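Local coordinates for protein 3-oxosteroid 1-dehydrogenase (Sterolibacterium denitrificans, PDB 7P18) that probably introduces the 1,2 double bond into ring A of 3-oxosteroids, passing the electrons through its FAD cofactor to an acceptor, at residues G160-T165 with R201-R206; E234-E239 with R305-I310. One frame throughout, in Å; residues are numbered along the deposited sequence.

Contact 1 (G160-T165 with R201-R206)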
ATOM      1  N   GLY A 160     -12.663  -1.584  15.654  1.00 53.24           N
ATOM      2  CA  GLY A 160     -11.440  -2.392  15.827  1.00 49.55           C
ATOM      3  C   GLY A 160     -11.699  -3.881  15.958  1.00 46.12           C
ATOM      4  O   GLY A 160     -10.847  -4.567  16.532  1.00 52.27           O
ATOM      5  N   LYS A 161     -12.809  -4.390  15.430  1.00 42.55           N
ATOM      6  CA  LYS A 161     -13.229  -5.805  15.598  1.00 45.65           C
ATOM      7  C   LYS A 161     -13.534  -6.450  14.235  1.00 44.96           C
ATOM      8  O   LYS A 161     -12.922  -7.487  13.909  1.00 44.48           O
ATOM      9  CB  LYS A 161     -14.467  -5.902  16.500  1.00 52.20           C
ATOM     10  CG  LYS A 161     -14.301  -5.312  17.899  1.00 61.89           C
ATOM     11  CD  LYS A 161     -15.195  -5.937  18.956  1.00 67.54           C
ATOM     12  CE  LYS A 161     -15.538  -4.986  20.088  1.00 74.43           C
ATOM     13  NZ  LYS A 161     -14.332  -4.358  20.678  1.00 77.63           N
ATOM     14  N   ALA A 162     -14.486  -5.871  13.497  1.00 43.94           N
ATOM     15  CA  ALA A 162     -15.215  -6.532  12.392  1.00 42.57           C
ATOM     16  C   ALA A 162     -14.569  -6.173  11.048  1.00 33.92           C
ATOM     17  O   ALA A 162     -14.371  -4.982  10.771  1.00 35.67           O
ATOM     18  CB  ALA A 162     -16.670  -6.142  12.425  1.00 43.91           C
ATOM     19  N   SER A 163     -14.226  -7.196  10.273  1.00 38.14           N
ATOM     20  CA  SER A 163     -13.598  -7.033   8.928  1.00 34.93           C
ATOM     21  C   SER A 163     -14.643  -6.428   7.984  1.00 34.67           C
ATOM     22  O   SER A 163     -15.822  -6.869   8.058  1.00 35.75           O
ATOM     23  CB  SER A 163     -13.084  -8.326   8.437  1.00 32.13           C
ATOM     24  OG  SER A 163     -11.982  -8.750   9.235  1.00 36.64           O
ATOM     25  N   MET A 164     -14.240  -5.457   7.148  1.00 34.88           N
ATOM     26  CA  MET A 164     -15.078  -4.961   6.019  1.00 33.40           C
ATOM     27  C   MET A 164     -14.258  -4.882   4.725  1.00 35.99           C
ATOM     28  O   MET A 164     -13.021  -4.740   4.793  1.00 31.51           O
ATOM     29  CB  MET A 164     -15.610  -3.566   6.325  1.00 34.56           C
ATOM     30  CG  MET A 164     -16.443  -3.517   7.624  1.00 43.62           C
ATOM     31  SD  MET A 164     -16.917  -1.829   8.036  1.00 49.67           S
ATOM     32  CE  MET A 164     -15.356  -0.933   7.871  1.00 53.81           C
ATOM     33  N   THR A 165     -14.948  -4.942   3.582  1.00 34.10           N
ATOM     34  CA  THR A 165     -14.396  -4.607   2.250  1.00 30.21           C
ATOM     35  C   THR A 165     -14.332  -3.096   2.174  1.00 32.10           C
ATOM     36  O   THR A 165     -15.058  -2.429   2.943  1.00 36.35           O
ATOM     37  CB  THR A 165     -15.275  -5.162   1.126  1.00 30.71           C
ATOM     38  OG1 THR A 165     -16.559  -4.530   1.213  1.00 29.70           O
ATOM     39  CG2 THR A 165     -15.412  -6.663   1.223  1.00 33.07           C
ATOM     40  N   ARG A 201     -10.909 -13.744  19.571  1.00 41.24           N
ATOM     41  CA  ARG A 201     -11.428 -12.345  19.545  1.00 46.92           C
ATOM     42  C   ARG A 201     -11.206 -11.699  18.157  1.00 46.91           C
ATOM     43  O   ARG A 201     -11.693 -10.579  17.949  1.00 44.65           O
ATOM     44  CB  ARG A 201     -10.760 -11.511  20.639  1.00 57.15           C
ATOM     45  CG  ARG A 201     -10.762 -12.190  22.005  1.00 67.76           C
ATOM     46  CD  ARG A 201     -10.588 -11.250  23.190  1.00 69.17           C
ATOM     47  NE  ARG A 201     -11.591 -10.195  23.236  1.00 72.14           N
ATOM     48  CZ  ARG A 201     -12.879 -10.356  23.559  1.00 82.60           C
ATOM     49  NH1 ARG A 201     -13.358 -11.548  23.879  1.00 90.86           N
ATOM     50  NH2 ARG A 201     -13.696  -9.313  23.559  1.00 89.16           N
ATOM     51  N   HIS A 202     -10.452 -12.345  17.261  1.00 42.72           N
ATOM     52  CA  HIS A 202     -10.271 -11.926  15.838  1.00 38.23           C
ATOM     53  C   HIS A 202     -11.511 -12.323  15.034  1.00 36.25           C
ATOM     54  O   HIS A 202     -11.984 -13.469  15.194  1.00 36.31           O
ATOM     55  CB  HIS A 202      -9.044 -12.605  15.214  1.00 33.46           C
ATOM     56  CG  HIS A 202      -7.746 -12.199  15.822  1.00 31.27           C
ATOM     57  ND1 HIS A 202      -7.403 -10.871  15.999  1.00 34.28           N
ATOM     58  CD2 HIS A 202      -6.696 -12.936  16.243  1.00 34.26           C
ATOM     59  CE1 HIS A 202      -6.195 -10.801  16.526  1.00 38.02           C
ATOM     60  NE2 HIS A 202      -5.742 -12.072  16.689  1.00 37.54           N
ATOM     61  N   ASP A 203     -11.985 -11.436  14.155  1.00 39.57           N
ATOM     62  CA  ASP A 203     -13.031 -11.806  13.170  1.00 35.20           C
ATOM     63  C   ASP A 203     -12.469 -12.950  12.342  1.00 36.49           C
ATOM     64  O   ASP A 203     -11.312 -12.858  11.859  1.00 38.04           O
ATOM     65  CB  ASP A 203     -13.457 -10.599  12.334  1.00 34.10           C
ATOM     66  CG  ASP A 203     -14.708 -10.802  11.512  1.00 30.07           C
ATOM     67  OD1 ASP A 203     -15.153 -11.966  11.360  1.00 32.51           O
ATOM     68  OD2 ASP A 203     -15.180  -9.783  10.969  1.00 31.51           O
ATOM     69  N   ARG A 204     -13.239 -14.024  12.254  1.00 35.16           N
ATOM     70  CA  ARG A 204     -12.980 -15.198  11.394  1.00 35.28           C
ATOM     71  C   ARG A 204     -12.940 -14.772   9.908  1.00 31.91           C
ATOM     72  O   ARG A 204     -12.223 -15.416   9.101  1.00 36.76           O
ATOM     73  CB  ARG A 204     -14.121 -16.192  11.612  1.00 38.96           C
ATOM     74  CG  ARG A 204     -14.013 -17.443  10.762  1.00 39.95           C
ATOM     75  CD  ARG A 204     -14.900 -18.537  11.308  1.00 44.83           C
ATOM     76  NE  ARG A 204     -16.291 -18.224  11.098  1.00 45.32           N
ATOM     77  CZ  ARG A 204     -17.005 -18.634  10.062  1.00 45.85           C
ATOM     78  NH1 ARG A 204     -16.462 -19.375   9.113  1.00 43.69           N
ATOM     79  NH2 ARG A 204     -18.276 -18.292   9.981  1.00 47.08           N
ATOM     80  N   LYS A 205     -13.803 -13.834   9.560  1.00 34.33           N
ATOM     81  CA  LYS A 205     -13.843 -13.207   8.218  1.00 37.41           C
ATOM     82  C   LYS A 205     -12.734 -12.164   8.170  1.00 33.20           C
ATOM     83  O   LYS A 205     -12.666 -11.279   9.076  1.00 33.81           O
ATOM     84  CB  LYS A 205     -15.196 -12.564   7.915  1.00 37.70           C
ATOM     85  CG  LYS A 205     -16.386 -13.511   7.930  1.00 40.92           C
ATOM     86  CD  LYS A 205     -16.249 -14.610   6.946  1.00 45.51           C
ATOM     87  CE  LYS A 205     -17.432 -15.541   6.969  1.00 53.58           C
ATOM     88  NZ  LYS A 205     -17.514 -16.304   5.706  1.00 57.03           N
ATOM     89  N   ARG A 206     -11.906 -12.256   7.139  1.00 31.60           N
ATOM     90  CA  ARG A 206     -10.831 -11.270   6.883  1.00 29.03           C
ATOM     91  C   ARG A 206     -11.196 -10.457   5.635  1.00 29.10           C
ATOM     92  O   ARG A 206     -11.798 -10.991   4.699  1.00 29.44           O
ATOM     93  CB  ARG A 206      -9.499 -12.019   6.762  1.00 26.82           C
ATOM     94  CG  ARG A 206      -9.198 -13.055   7.840  1.00 27.98           C
ATOM     95  CD  ARG A 206      -9.343 -12.539   9.259  1.00 29.33           C
ATOM     96  NE  ARG A 206      -8.553 -11.362   9.549  1.00 31.62           N
ATOM     97  CZ  ARG A 206      -8.774 -10.494  10.539  1.00 35.86           C
ATOM     98  NH1 ARG A 206      -9.788 -10.641  11.378  1.00 33.50           N
ATOM     99  NH2 ARG A 206      -7.972  -9.456  10.691  1.00 34.49           N
TER
HETATM  100  O   HOH W   1     -10.586  -8.974  13.535  1.00 35.70           O
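Ser163 meets the segment 201-206 at two points, its backbone N bound to Asp203 OD2 and its hydroxyl to the carbonyl of Lys205. The site joins a small beta hairpin, strands 157-158 and 162-163 with a classic beta bulge where Lys161 and Ala162 face Leu158, to an Asx turn at Asp203 that leads into strand 205-206. The Ser163 N to Asp203 OD2 bond is 2.8 Å long and nearly straight, arriving on the anti side of the carboxylate close to its plane. Ser163 OG donates a hydrogen bond to Lys205 O at 2.6 Å; chi1 of -68° sets the hydroxyl beside its own backbone N and points it across the gap. The same OG lies over one face of the Arg206 guanidinium, 3.6 Å from NH1 and offset toward the rim. One water completes the first shell, donating to Lys161 O and accepting from Asp203 N and Arg206 NH1.

Further out, Asp203 is the shared element. Its OD1 accepts Lys205 N from above the carboxylate plane, closing the Asx turn, while OD2 also forms a salt bridge with Arg189 of helix 179-191. An asparagine here would probably leave the charge of Arg189 without its mate and turn an NH2 toward either Ser163 N or Lys205 N, which now meet carboxylate oxygens. Arg206, bent at chi2 and chi3, folds back so that NH1 donates to Asp203 O at 2.7 Å, the carbonyl lying near the guanidinium plane, and its NH2 reaches Asn210 OD1.

Contact 2 (E234-E239 with R305-I310)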
ATOM      1  N   GLU A 234      19.837 -14.905   3.030  1.00 30.83           N
ATOM      2  CA  GLU A 234      21.106 -14.188   3.274  1.00 29.68           C
ATOM      3  C   GLU A 234      21.868 -13.868   1.996  1.00 27.87           C
ATOM      4  O   GLU A 234      22.466 -12.798   1.924  1.00 28.07           O
ATOM      5  CB  GLU A 234      22.078 -15.087   4.047  1.00 37.46           C
ATOM      6  CG  GLU A 234      21.700 -15.335   5.467  1.00 43.47           C
ATOM      7  CD  GLU A 234      22.859 -15.845   6.312  1.00 50.40           C
ATOM      8  OE1 GLU A 234      23.994 -16.148   5.756  1.00 41.41           O
ATOM      9  OE2 GLU A 234      22.618 -15.923   7.523  1.00 53.81           O
ATOM     10  N   SER A 235      21.950 -14.798   1.051  1.00 30.26           N
ATOM     11  CA  SER A 235      22.810 -14.579  -0.135  1.00 30.59           C
ATOM     12  C   SER A 235      22.382 -15.475  -1.303  1.00 26.54           C
ATOM     13  O   SER A 235      21.646 -16.427  -1.126  1.00 25.62           O
ATOM     14  CB  SER A 235      24.267 -14.760   0.228  1.00 33.60           C
ATOM     15  OG  SER A 235      24.491 -16.098   0.621  1.00 34.51           O
ATOM     16  N   LEU A 236      22.850 -15.132  -2.482  1.00 29.92           N
ATOM     17  CA  LEU A 236      22.588 -15.897  -3.723  1.00 28.87           C
ATOM     18  C   LEU A 236      23.736 -16.903  -3.929  1.00 27.13           C
ATOM     19  O   LEU A 236      24.891 -16.565  -3.603  1.00 29.55           O
ATOM     20  CB  LEU A 236      22.536 -14.883  -4.873  1.00 28.96           C
ATOM     21  CG  LEU A 236      21.319 -13.948  -4.878  1.00 28.04           C
ATOM     22  CD1 LEU A 236      21.522 -12.777  -5.841  1.00 30.74           C
ATOM     23  CD2 LEU A 236      20.089 -14.714  -5.231  1.00 28.86           C
ATOM     24  N   ILE A 237      23.418 -18.078  -4.450  1.00 30.50           N
ATOM     25  CA  ILE A 237      24.427 -19.047  -4.979  1.00 30.80           C
ATOM     26  C   ILE A 237      24.513 -18.829  -6.500  1.00 32.88           C
ATOM     27  O   ILE A 237      23.478 -18.793  -7.152  1.00 30.14           O
ATOM     28  CB  ILE A 237      24.045 -20.483  -4.577  1.00 33.62           C
ATOM     29  CG1 ILE A 237      23.932 -20.585  -3.047  1.00 35.37           C
ATOM     30  CG2 ILE A 237      25.028 -21.491  -5.162  1.00 37.30           C
ATOM     31  CD1 ILE A 237      23.307 -21.857  -2.533  1.00 41.02           C
ATOM     32  N   THR A 238      25.714 -18.643  -7.041  1.00 34.44           N
ATOM     33  CA  THR A 238      25.927 -18.497  -8.502  1.00 37.15           C
ATOM     34  C   THR A 238      26.946 -19.520  -9.040  1.00 39.98           C
ATOM     35  O   THR A 238      27.707 -20.074  -8.263  1.00 33.73           O
ATOM     36  CB  THR A 238      26.381 -17.084  -8.853  1.00 36.92           C
ATOM     37  OG1 THR A 238      27.661 -16.905  -8.264  1.00 37.47           O
ATOM     38  CG2 THR A 238      25.420 -16.015  -8.359  1.00 38.59           C
ATOM     39  N   GLU A 239      26.900 -19.738 -10.354  1.00 39.73           N
ATOM     40  CA  GLU A 239      27.882 -20.515 -11.155  1.00 40.79           C
ATOM     41  C   GLU A 239      28.230 -19.705 -12.408  1.00 47.43           C
ATOM     42  O   GLU A 239      27.385 -18.873 -12.815  1.00 42.13           O
ATOM     43  CB  GLU A 239      27.296 -21.855 -11.589  1.00 43.62           C
ATOM     44  CG  GLU A 239      26.977 -22.778 -10.436  1.00 49.49           C
ATOM     45  CD  GLU A 239      26.376 -24.112 -10.869  1.00 48.89           C
ATOM     46  OE1 GLU A 239      26.081 -24.271 -12.079  1.00 52.76           O
ATOM     47  OE2 GLU A 239      26.190 -24.987  -9.997  1.00 56.29           O
ATOM     48  N   ARG A 305      20.661  -5.795  -1.764  1.00 28.81           N
ATOM     49  CA  ARG A 305      22.136  -5.719  -1.549  1.00 31.19           C
ATOM     50  C   ARG A 305      22.809  -6.944  -2.204  1.00 30.45           C
ATOM     51  O   ARG A 305      23.800  -6.782  -2.926  1.00 32.29           O
ATOM     52  CB  ARG A 305      22.423  -5.620  -0.044  1.00 33.46           C
ATOM     53  CG  ARG A 305      22.110  -4.248   0.548  1.00 33.21           C
ATOM     54  CD  ARG A 305      22.620  -4.032   1.985  1.00 35.37           C
ATOM     55  NE  ARG A 305      22.479  -5.226   2.841  1.00 34.30           N
ATOM     56  CZ  ARG A 305      21.389  -5.562   3.530  1.00 39.47           C
ATOM     57  NH1 ARG A 305      20.296  -4.814   3.502  1.00 33.35           N
ATOM     58  NH2 ARG A 305      21.384  -6.667   4.248  1.00 42.26           N
ATOM     59  N   ALA A 306      22.256  -8.124  -1.979  1.00 29.74           N
ATOM     60  CA  ALA A 306      22.833  -9.415  -2.436  1.00 30.31           C
ATOM     61  C   ALA A 306      22.850  -9.479  -3.960  1.00 33.29           C
ATOM     62  O   ALA A 306      23.861  -9.934  -4.548  1.00 33.49           O
ATOM     63  CB  ALA A 306      22.051 -10.537  -1.837  1.00 29.56           C
ATOM     64  N   ALA A 307      21.784  -9.002  -4.613  1.00 30.91           N
ATOM     65  CA  ALA A 307      21.688  -9.001  -6.096  1.00 29.48           C
ATOM     66  C   ALA A 307      22.632  -7.959  -6.695  1.00 27.59           C
ATOM     67  O   ALA A 307      23.303  -8.244  -7.721  1.00 28.56           O
ATOM     68  CB  ALA A 307      20.236  -8.773  -6.511  1.00 28.45           C
ATOM     69  N   MET A 308      22.721  -6.767  -6.099  1.00 27.06           N
ATOM     70  CA  MET A 308      23.596  -5.694  -6.619  1.00 30.02           C
ATOM     71  C   MET A 308      25.056  -6.168  -6.471  1.00 32.03           C
ATOM     72  O   MET A 308      25.843  -5.863  -7.369  1.00 33.16           O
ATOM     73  CB  MET A 308      23.340  -4.370  -5.895  1.00 30.87           C
ATOM     74  CG  MET A 308      21.951  -3.844  -6.219  1.00 34.56           C
ATOM     75  SD  MET A 308      21.608  -2.245  -5.474  1.00 34.10           S
ATOM     76  CE  MET A 308      22.648  -1.145  -6.428  1.00 36.04           C
ATOM     77  N   ASP A 309      25.342  -6.958  -5.441  1.00 31.19           N
ATOM     78  CA  ASP A 309      26.681  -7.552  -5.210  1.00 37.99           C
ATOM     79  C   ASP A 309      27.077  -8.411  -6.422  1.00 39.10           C
ATOM     80  O   ASP A 309      28.273  -8.445  -6.705  1.00 40.62           O
ATOM     81  CB  ASP A 309      26.706  -8.412  -3.948  1.00 36.74           C
ATOM     82  CG  ASP A 309      26.762  -7.660  -2.637  1.00 41.81           C
ATOM     83  OD1 ASP A 309      27.037  -6.433  -2.662  1.00 41.04           O
ATOM     84  OD2 ASP A 309      26.524  -8.336  -1.588  1.00 39.53           O
ATOM     85  N   ILE A 310      26.132  -9.074  -7.117  1.00 34.83           N
ATOM     86  CA  ILE A 310      26.472  -9.902  -8.321  1.00 33.93           C
ATOM     87  C   ILE A 310      26.217  -9.162  -9.641  1.00 35.55           C
ATOM     88  O   ILE A 310      26.225  -9.844 -10.672  1.00 37.03           O
ATOM     89  CB  ILE A 310      25.769 -11.272  -8.293  1.00 33.88           C
ATOM     90  CG1 ILE A 310      24.253 -11.170  -8.449  1.00 29.08           C
ATOM     91  CG2 ILE A 310      26.156 -12.054  -7.052  1.00 37.37           C
ATOM     92  CD1 ILE A 310      23.575 -12.480  -8.777  1.00 29.43           C
TER
HETATM   93  O   HOH W   2      24.429 -12.555  -2.934  1.00 40.18           O
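Ser235 and Ala306 mark the closest passage of the two backbones, their CA atoms 5.7 Å apart, where strand 234-239 runs alongside helix 305-309. The short axes come within 7.9 Å and run in the same general direction, inclined at 33°, an alpha/beta packing in which the last turn of helix 302-309 lies against the outermost strand of a mixed four-stranded sheet. The strand carries a classic beta bulge, Glu234 and Ser235 both facing Val250 on the adjoining strand 245-253.

Leu236 is the strand's chief contribution. Its CD1 rests 3.8 Å from Ala307 CA, on backbone that the small alanines leave accessible, and the Ala306 methyl faces the strand backbone at Glu234 and Ser235. With chi1 at 68°, Ile310 holds CG1 between its backbone N and carbonyl carbon and sends CD1 toward the strand, 3.6 Å from Leu236 CD1; the two side chains cross at about a right angle. Thr238 turns its methyl, not its hydroxyl, toward Ile310, CG2 and Ile310 CD1 meeting tip to tip at 4.0 Å. The polar link is a water that accepts from Leu236 N and donates to Ala306 O, both at 3.1 Å.

Contact 1 is buried and brings together two loop-rich segments with short strands, so direct hydrogen bonds and a shared carboxylate do the work. Contact 2, partly buried and farther from the centre of the chain, packs a helix over the face of an outermost strand by aliphatic contacts. The comparison illustrates how the chemistry of a contact follows the elements it joins, although each still uses one water to bridge backbone groups. The two share no element: their centres are 40 Å apart, the side chain of Ser163 about 11 Å from the bound steroid, that of Ala306 about 4 Å from the side chain of the FAD-binding residue Phe233.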